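Local coordinates for protein PAN2-PAN3 deadenylation complex catalytic subunit pan2 (Neurospora crassa, PDB 4CZX) that probably serves, as the N-terminal WD40 beta-propeller piece of PAN2, the catalytic subunit of a deadenylase that shortens mRNA poly(A) tails, at residues 10-18 / 50-59; 262-270 / 280-290. One frame throughout, in Å; residues are numbered along the deposited sequence.

Contact 1 of 2, residues 10-18 / 50-59; sequences TQLGCVAYP and FAGSFIGREL
Side chains and one water, with no direct hydrogen bond, join Val15 and Tyr17 to Phe54 and its neighbours. Segments 10-18 and 50-59 belong to neighbouring blades of the WD40 propeller: 10-16 is the outer strand of the blade that also holds 290-295, 302-306 and 310-315, the N-terminal end of the chain thus closing the ring in a Velcro fashion, while 50-55 lies inside the next blade. At the buried end, Phe54 meets Tyr17 at its edge and Val15 over one face. Its edge points at the face of Tyr17 in a T-shaped pair, centroids 5.4 Å apart and planes at 73°, with CZ of Phe54 3.7 Å from CD1 of Tyr17. Over one face of the same phenyl ring sits CG1 of Val15, a CH-pi contact 4.3 Å from the centroid and almost on the ring normal. Tyr17 swings its ring across to the other blade with CG anti to the backbone N (chi1 -163°), which carries OH to 3.4 Å from CD1 of Phe50. His22 packs against both of these rings. Further along, CD1 of Leu59 lies against the backbone of Gly13 and Cys14 and near CG1 of Val15. Leu12 crosses the aliphatic part of Arg57 at about a right angle. Leu12 and the next residue, Gly13, form a classic beta bulge, both facing Val313; CA of Gly13 approaches Arg57 O at 3.2 Å in a CA-H...O contact. Water 1 bridges the blades, accepting from Cys14 N at 3.2 Å and donating to Glu58 O at 2.7 Å.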
loop_
_atom_site.group_PDB
_atom_site.type_symbol
_atom_site.label_atom_id
_atom_site.label_comp_id
_atom_site.label_asym_id
_atom_site.label_seq_id
_atom_site.Cartn_x
_atom_site.Cartn_y
_atom_site.Cartn_z
ATOM N N THR A 10 -44.125 -0.638 15.741
ATOM C CA THR A 10 -42.976 -0.668 16.633
ATOM C C THR A 10 -41.682 -0.609 15.826
ATOM O O THR A 10 -41.686 -0.834 14.611
ATOM C CB THR A 10 -42.994 -1.926 17.533
ATOM O OG1 THR A 10 -42.044 -1.772 18.595
ATOM C CG2 THR A 10 -42.669 -3.177 16.730
ATOM N N GLN A 11 -40.582 -0.265 16.493
ATOM C CA GLN A 11 -39.280 -0.247 15.842
ATOM C C GLN A 11 -38.759 -1.667 15.706
ATOM O O GLN A 11 -38.579 -2.368 16.701
ATOM C CB GLN A 11 -38.282 0.615 16.616
ATOM C CG GLN A 11 -36.922 0.679 15.958
ATOM C CD GLN A 11 -35.984 1.658 16.642
ATOM O OE1 GLN A 11 -34.818 1.349 16.886
ATOM N NE2 GLN A 11 -36.489 2.846 16.946
ATOM N N LEU A 12 -38.514 -2.082 14.468
ATOM C CA LEU A 12 -38.195 -3.471 14.169
ATOM C C LEU A 12 -36.694 -3.712 14.022
ATOM O O LEU A 12 -36.205 -4.821 14.261
ATOM C CB LEU A 12 -38.923 -3.903 12.895
ATOM C CG LEU A 12 -40.451 -3.865 13.000
ATOM C CD1 LEU A 12 -41.081 -4.034 11.634
ATOM C CD2 LEU A 12 -40.940 -4.941 13.962
ATOM N N GLY A 13 -35.968 -2.673 13.628
ATOM C CA GLY A 13 -34.538 -2.791 13.425
ATOM C C GLY A 13 -33.879 -1.441 13.247
ATOM O O GLY A 13 -34.537 -0.440 12.986
ATOM N N CYS A 14 -32.561 -1.422 13.384
ATOM C CA CYS A 14 -31.796 -0.194 13.243
ATOM C C CYS A 14 -30.360 -0.521 12.875
ATOM O O CYS A 14 -29.829 -1.554 13.285
ATOM C CB CYS A 14 -31.843 0.623 14.538
ATOM S SG CYS A 14 -30.794 2.098 14.532
ATOM N N VAL A 15 -29.740 0.358 12.102
ATOM C CA VAL A 15 -28.339 0.190 11.776
ATOM C C VAL A 15 -27.704 1.564 11.611
ATOM O O VAL A 15 -28.354 2.516 11.185
ATOM C CB VAL A 15 -28.134 -0.675 10.496
ATOM C CG1 VAL A 15 -28.596 0.069 9.250
ATOM C CG2 VAL A 15 -26.656 -1.092 10.358
ATOM N N ALA A 16 -26.440 1.674 11.999
ATOM C CA ALA A 16 -25.672 2.872 11.730
ATOM C C ALA A 16 -24.952 2.685 10.404
ATOM O O ALA A 16 -24.165 1.751 10.246
ATOM C CB ALA A 16 -24.683 3.144 12.865
ATOM N N TYR A 17 -25.231 3.547 9.434
ATOM C CA TYR A 17 -24.579 3.408 8.132
ATOM C C TYR A 17 -24.515 4.760 7.430
ATOM O O TYR A 17 -25.551 5.320 7.071
ATOM C CB TYR A 17 -25.301 2.358 7.243
ATOM C CG TYR A 17 -24.424 1.919 6.087
ATOM C CD1 TYR A 17 -23.419 0.981 6.278
ATOM C CD2 TYR A 17 -24.558 2.491 4.828
ATOM C CE1 TYR A 17 -22.590 0.597 5.242
ATOM C CE2 TYR A 17 -23.744 2.117 3.792
ATOM C CZ TYR A 17 -22.757 1.168 4.005
ATOM O OH TYR A 17 -21.930 0.800 2.982
ATOM N N PRO A 18 -23.297 5.310 7.249
ATOM C CA PRO A 18 -21.999 4.744 7.646
ATOM C C PRO A 18 -21.736 4.874 9.148
ATOM O O PRO A 18 -21.986 5.934 9.714
ATOM C CB PRO A 18 -20.997 5.580 6.837
ATOM C CG PRO A 18 -21.670 6.939 6.722
ATOM C CD PRO A 18 -23.148 6.613 6.570
ATOM N N PHE A 50 -20.581 4.742 -1.217
ATOM C CA PHE A 50 -20.729 3.347 -0.777
ATOM C C PHE A 50 -22.208 2.953 -0.779
ATOM O O PHE A 50 -23.072 3.742 -0.376
ATOM C CB PHE A 50 -20.137 3.129 0.621
ATOM C CG PHE A 50 -19.055 2.090 0.656
ATOM C CD1 PHE A 50 -19.375 0.735 0.695
ATOM C CD2 PHE A 50 -17.729 2.462 0.654
ATOM C CE1 PHE A 50 -18.368 -0.224 0.723
ATOM C CE2 PHE A 50 -16.715 1.510 0.684
ATOM C CZ PHE A 50 -17.032 0.166 0.722
ATOM N N ALA A 51 -22.484 1.742 -1.256
ATOM C CA ALA A 51 -23.808 1.142 -1.174
ATOM C C ALA A 51 -23.763 0.014 -0.165
ATOM O O ALA A 51 -22.889 -0.867 -0.252
ATOM C CB ALA A 51 -24.251 0.611 -2.536
ATOM N N GLY A 52 -24.667 0.045 0.806
ATOM C CA GLY A 52 -24.819 -1.073 1.725
ATOM C C GLY A 52 -26.220 -1.661 1.637
ATOM O O GLY A 52 -27.190 -0.915 1.561
ATOM N N SER A 53 -26.324 -2.992 1.637
ATOM C CA SER A 53 -27.622 -3.667 1.633
ATOM C C SER A 53 -27.831 -4.427 2.940
ATOM O O SER A 53 -26.876 -4.965 3.523
ATOM C CB SER A 53 -27.745 -4.622 0.443
ATOM O OG SER A 53 -26.896 -5.748 0.585
ATOM N N PHE A 54 -29.084 -4.465 3.387
ATOM C CA PHE A 54 -29.459 -5.053 4.674
ATOM C C PHE A 54 -30.751 -5.873 4.570
ATOM O O PHE A 54 -31.713 -5.446 3.920
ATOM C CB PHE A 54 -29.601 -3.945 5.717
ATOM C CG PHE A 54 -28.347 -3.125 5.888
ATOM C CD1 PHE A 54 -28.121 -2.004 5.102
ATOM C CD2 PHE A 54 -27.385 -3.495 6.816
ATOM C CE1 PHE A 54 -26.961 -1.256 5.247
ATOM C CE2 PHE A 54 -26.215 -2.751 6.967
ATOM C CZ PHE A 54 -26.009 -1.631 6.180
ATOM N N ILE A 55 -30.769 -7.045 5.216
ATOM C CA ILE A 55 -31.862 -8.013 5.059
ATOM C C ILE A 55 -32.895 -7.956 6.162
ATOM O O ILE A 55 -32.557 -7.983 7.347
ATOM C CB ILE A 55 -31.344 -9.481 5.040
ATOM C CG1 ILE A 55 -30.192 -9.656 4.054
ATOM C CG2 ILE A 55 -32.482 -10.458 4.745
ATOM C CD1 ILE A 55 -29.381 -10.919 4.310
ATOM N N GLY A 56 -34.162 -7.903 5.765
ATOM C CA GLY A 56 -35.250 -8.098 6.701
ATOM C C GLY A 56 -35.447 -6.933 7.639
ATOM O O GLY A 56 -34.746 -5.926 7.555
ATOM N N ARG A 57 -36.407 -7.076 8.543
ATOM C CA ARG A 57 -36.772 -6.003 9.448
ATOM C C ARG A 57 -35.675 -5.711 10.467
ATOM O O ARG A 57 -35.628 -4.624 11.032
ATOM C CB ARG A 57 -38.080 -6.339 10.168
ATOM C CG ARG A 57 -38.024 -7.578 11.042
ATOM C CD ARG A 57 -39.341 -7.752 11.795
ATOM N NE ARG A 57 -39.348 -8.941 12.644
ATOM C CZ ARG A 57 -38.812 -9.000 13.861
ATOM N NH1 ARG A 57 -38.210 -7.934 14.381
ATOM N NH2 ARG A 57 -38.875 -10.131 14.557
ATOM N N GLU A 58 -34.788 -6.672 10.695
ATOM C CA GLU A 58 -33.724 -6.481 11.674
ATOM C C GLU A 58 -32.462 -5.896 11.032
ATOM O O GLU A 58 -31.464 -5.645 11.714
ATOM C CB GLU A 58 -33.414 -7.803 12.374
ATOM C CG GLU A 58 -34.664 -8.526 12.861
ATOM C CD GLU A 58 -34.342 -9.746 13.697
ATOM O OE1 GLU A 58 -33.155 -9.925 14.044
ATOM O OE2 GLU A 58 -35.275 -10.526 14.009
ATOM N N LEU A 59 -32.524 -5.678 9.721
ATOM C CA LEU A 59 -31.437 -5.043 8.973
ATOM C C LEU A 59 -30.093 -5.761 9.142
ATOM O O LEU A 59 -29.064 -5.143 9.422
ATOM C CB LEU A 59 -31.312 -3.574 9.379
ATOM C CG LEU A 59 -32.549 -2.729 9.054
ATOM C CD1 LEU A 59 -32.415 -1.288 9.575
ATOM C CD2 LEU A 59 -32.806 -2.730 7.560
HETATM O O HOH W 1 -31.477 -4.315 14.060
#

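Contact 2 of 2, residues 262-270 / 280-290; sequences VNQAGQIHV and QVCYTQPQGVV
Ile268 pairs with Cys282, and Val270 with Gln280, as the hydrogen-bonded pairs of an antiparallel beta hairpin, the axes of strands 267-270 and 280-283 lying 4.9 Å apart. Ile268 N gives a nearly straight bond to Cys282 O at 2.9 Å. Just before strand 267-272, in the type I turn from Asn263 to Gly266, the bonds go on to the chain that follows strand 279-283. Gly266 O is gripped twice by Thr284, from OG1 at 2.7 Å and, less directly, from N at 3.2 Å, above the carbonyl plane. The hydroxyl reaches that oxygen because OG1 lies between the backbone N and carbonyl carbon of its own residue (chi1 57°). Val290 N donates to Gln264 O of the same turn, 2.8 Å away and nearly straight (177°).

Among the side chains, Gln267 runs alongside Tyr283, its CD 3.5 Å from CE1, amide and ring 54° apart. OE1 of the same glutamine accepts from His269 NE2 at 2.9 Å, near the plane of the imidazole, and Val281 CG2 covers one face of that ring in a CH-pi contact. On the other face of the sheet Ile268 CB meets Cys282 SG at 3.8 Å; beyond the strands, Pro286 CG rests against Ala265 O.

The polar groups thus serve one another: the bond to Gln267 should fix the imidazole's rotation and implies a proton on NE2, while Thr284 satisfies the buried carbonyl of Gly266 from two sites.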
loop_
_atom_site.group_PDB
_atom_site.type_symbol
_atom_site.label_atom_id
_atom_site.label_comp_id
_atom_site.label_asym_id
_atom_site.label_seq_id
_atom_site.Cartn_x
_atom_site.Cartn_y
_atom_site.Cartn_z
ATOM N N VAL A 262 -44.218 12.256 6.327
ATOM C CA VAL A 262 -43.247 12.219 7.404
ATOM C C VAL A 262 -42.633 13.599 7.633
ATOM O O VAL A 262 -42.260 14.278 6.678
ATOM C CB VAL A 262 -42.105 11.210 7.097
ATOM C CG1 VAL A 262 -41.217 11.023 8.314
ATOM C CG2 VAL A 262 -42.681 9.867 6.639
ATOM N N ASN A 263 -42.522 14.003 8.894
ATOM C CA ASN A 263 -41.825 15.247 9.217
ATOM C C ASN A 263 -40.428 14.947 9.754
ATOM O O ASN A 263 -40.078 13.789 9.994
ATOM C CB ASN A 263 -42.662 16.093 10.198
ATOM C CG ASN A 263 -42.266 15.925 11.660
ATOM O OD1 ASN A 263 -41.889 14.849 12.115
ATOM N ND2 ASN A 263 -42.381 17.015 12.415
ATOM N N GLN A 264 -39.623 15.986 9.946
ATOM C CA GLN A 264 -38.220 15.779 10.283
ATOM C C GLN A 264 -38.007 15.223 11.693
ATOM O O GLN A 264 -36.926 14.723 12.006
ATOM C CB GLN A 264 -37.455 17.095 10.104
ATOM C CG GLN A 264 -37.311 17.469 8.627
ATOM C CD GLN A 264 -36.359 18.632 8.405
ATOM O OE1 GLN A 264 -36.470 19.669 9.052
ATOM N NE2 GLN A 264 -35.422 18.461 7.480
ATOM N N ALA A 265 -39.035 15.296 12.533
ATOM C CA ALA A 265 -38.960 14.715 13.872
ATOM C C ALA A 265 -39.414 13.253 13.890
ATOM O O ALA A 265 -39.489 12.624 14.947
ATOM C CB ALA A 265 -39.785 15.536 14.847
ATOM N N GLY A 266 -39.731 12.718 12.720
ATOM C CA GLY A 266 -40.146 11.325 12.622
ATOM C C GLY A 266 -41.621 11.083 12.901
ATOM O O GLY A 266 -42.043 9.937 13.081
ATOM N N GLN A 267 -42.407 12.155 12.950
ATOM C CA GLN A 267 -43.854 12.016 13.045
ATOM C C GLN A 267 -44.415 11.636 11.684
ATOM O O GLN A 267 -44.067 12.240 10.671
ATOM C CB GLN A 267 -44.508 13.303 13.543
ATOM C CG GLN A 267 -46.025 13.227 13.567
ATOM C CD GLN A 267 -46.674 14.462 14.155
ATOM O OE1 GLN A 267 -47.893 14.629 14.074
ATOM N NE2 GLN A 267 -45.864 15.336 14.755
ATOM N N ILE A 268 -45.281 10.629 11.667
ATOM C CA ILE A 268 -45.816 10.092 10.424
ATOM C C ILE A 268 -47.346 10.110 10.410
ATOM O O ILE A 268 -47.986 9.720 11.389
ATOM C CB ILE A 268 -45.332 8.648 10.191
ATOM C CG1 ILE A 268 -43.807 8.610 10.055
ATOM C CG2 ILE A 268 -45.986 8.045 8.961
ATOM C CD1 ILE A 268 -43.261 7.216 9.890
ATOM N N HIS A 269 -47.924 10.589 9.311
ATOM C CA HIS A 269 -49.363 10.480 9.087
ATOM C C HIS A 269 -49.624 9.555 7.911
ATOM O O HIS A 269 -48.997 9.695 6.861
ATOM C CB HIS A 269 -50.003 11.838 8.805
ATOM C CG HIS A 269 -49.974 12.783 9.966
ATOM N ND1 HIS A 269 -50.733 13.933 10.001
ATOM C CD2 HIS A 269 -49.277 12.757 11.126
ATOM C CE1 HIS A 269 -50.510 14.572 11.136
ATOM N NE2 HIS A 269 -49.626 13.881 11.835
ATOM N N VAL A 270 -50.548 8.616 8.093
ATOM C CA VAL A 270 -51.008 7.782 6.992
ATOM C C VAL A 270 -52.371 8.333 6.622
ATOM O O VAL A 270 -53.324 8.209 7.392
ATOM C CB VAL A 270 -51.080 6.294 7.369
ATOM C CG1 VAL A 270 -51.540 5.470 6.179
ATOM C CG2 VAL A 270 -49.719 5.806 7.841
ATOM N N GLN A 280 -54.217 8.110 10.222
ATOM C CA GLN A 280 -53.587 7.474 11.370
ATOM C C GLN A 280 -52.279 8.176 11.683
ATOM O O GLN A 280 -51.468 8.417 10.790
ATOM C CB GLN A 280 -53.328 5.984 11.116
ATOM C CG GLN A 280 -54.578 5.121 11.080
ATOM C CD GLN A 280 -54.319 3.704 11.568
ATOM O OE1 GLN A 280 -53.714 2.888 10.868
ATOM N NE2 GLN A 280 -54.775 3.407 12.783
ATOM N N VAL A 281 -52.078 8.497 12.953
ATOM C CA VAL A 281 -50.864 9.172 13.383
ATOM C C VAL A 281 -49.981 8.224 14.187
ATOM O O VAL A 281 -50.462 7.487 15.050
ATOM C CB VAL A 281 -51.186 10.422 14.231
ATOM C CG1 VAL A 281 -49.909 11.142 14.639
ATOM C CG2 VAL A 281 -52.111 11.357 13.465
ATOM N N CYS A 282 -48.686 8.239 13.897
ATOM C CA CYS A 282 -47.739 7.522 14.730
ATOM C C CYS A 282 -46.431 8.295 14.843
ATOM O O CYS A 282 -46.175 9.255 14.109
ATOM C CB CYS A 282 -47.490 6.111 14.188
ATOM S SG CYS A 282 -46.870 6.072 12.509
ATOM N N TYR A 283 -45.610 7.875 15.789
ATOM C CA TYR A 283 -44.352 8.543 16.034
ATOM C C TYR A 283 -43.229 7.525 15.983
ATOM O O TYR A 283 -43.427 6.344 16.281
ATOM C CB TYR A 283 -44.378 9.264 17.381
ATOM C CG TYR A 283 -45.463 10.314 17.492
ATOM C CD1 TYR A 283 -45.269 11.596 16.993
ATOM C CD2 TYR A 283 -46.676 10.026 18.102
ATOM C CE1 TYR A 283 -46.255 12.561 17.096
ATOM C CE2 TYR A 283 -47.667 10.982 18.208
ATOM C CZ TYR A 283 -47.452 12.248 17.704
ATOM O OH TYR A 283 -48.438 13.204 17.808
ATOM N N THR A 284 -42.061 7.986 15.562
ATOM C CA THR A 284 -40.855 7.179 15.605
ATOM C C THR A 284 -39.885 7.910 16.523
ATOM O O THR A 284 -40.166 9.031 16.946
ATOM C CB THR A 284 -40.254 6.966 14.210
ATOM O OG1 THR A 284 -39.984 8.234 13.607
ATOM C CG2 THR A 284 -41.236 6.200 13.319
ATOM N N GLN A 285 -38.759 7.292 16.859
ATOM C CA GLN A 285 -37.844 7.936 17.800
ATOM C C GLN A 285 -36.479 8.140 17.193
ATOM O O GLN A 285 -35.502 7.571 17.677
ATOM C CB GLN A 285 -37.707 7.108 19.079
ATOM C CG GLN A 285 -38.969 6.372 19.491
ATOM C CD GLN A 285 -40.113 7.309 19.814
ATOM O OE1 GLN A 285 -39.903 8.474 20.156
ATOM N NE2 GLN A 285 -41.337 6.804 19.703
ATOM N N PRO A 286 -36.395 8.941 16.121
ATOM C CA PRO A 286 -35.070 9.099 15.514
ATOM C C PRO A 286 -34.128 9.842 16.454
ATOM O O PRO A 286 -34.563 10.736 17.177
ATOM C CB PRO A 286 -35.357 9.911 14.247
ATOM C CG PRO A 286 -36.601 10.676 14.557
ATOM C CD PRO A 286 -37.398 9.844 15.529
ATOM N N GLN A 287 -32.860 9.452 16.474
ATOM C CA GLN A 287 -31.881 10.150 17.288
ATOM C C GLN A 287 -31.683 11.557 16.736
ATOM O O GLN A 287 -31.636 12.526 17.486
ATOM C CB GLN A 287 -30.549 9.392 17.325
ATOM C CG GLN A 287 -29.488 10.072 18.180
ATOM C CD GLN A 287 -28.155 9.342 18.183
ATOM O OE1 GLN A 287 -27.939 8.392 17.422
ATOM N NE2 GLN A 287 -27.249 9.789 19.045
ATOM N N GLY A 288 -31.588 11.667 15.418
ATOM C CA GLY A 288 -31.381 12.957 14.788
ATOM C C GLY A 288 -32.560 13.418 13.958
ATOM O O GLY A 288 -33.681 12.940 14.129
ATOM N N VAL A 289 -32.293 14.363 13.062
ATOM C CA VAL A 289 -33.289 14.872 12.130
ATOM C C VAL A 289 -33.481 13.864 10.996
ATOM O O VAL A 289 -32.504 13.389 10.427
ATOM C CB VAL A 289 -32.858 16.221 11.545
ATOM C CG1 VAL A 289 -33.845 16.692 10.500
ATOM C CG2 VAL A 289 -32.694 17.260 12.660
ATOM N N VAL A 290 -34.727 13.530 10.674
ATOM C CA VAL A 290 -34.982 12.581 9.591
ATOM C C VAL A 290 -34.590 13.219 8.262
ATOM O O VAL A 290 -34.958 14.366 7.989
ATOM C CB VAL A 290 -36.464 12.128 9.546
ATOM C CG1 VAL A 290 -36.686 11.165 8.392
ATOM C CG2 VAL A 290 -36.854 11.478 10.858
HETATM O O HOH W 2 -35.791 15.674 5.748
#

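Both contacts are partly buried and lie in the same propeller, but at different levels of its construction. Contact 2 is largely internal to one blade, pairing two adjacent strands of a hairpin before the chain passes at Val290 into the next blade. That next blade, 290-295 with 302-306 and 310-315, is completed by strand 10-16, from which contact 1 reaches over to the blade after it. Their chemistry follows: backbone bonds dominate contact 2, whereas contact 1 relies on aromatic and aliphatic surfaces between sheets, with polar groups toward its Arg57 and Glu58 end. The centres are about 17 Å apart, and the contacts do not touch.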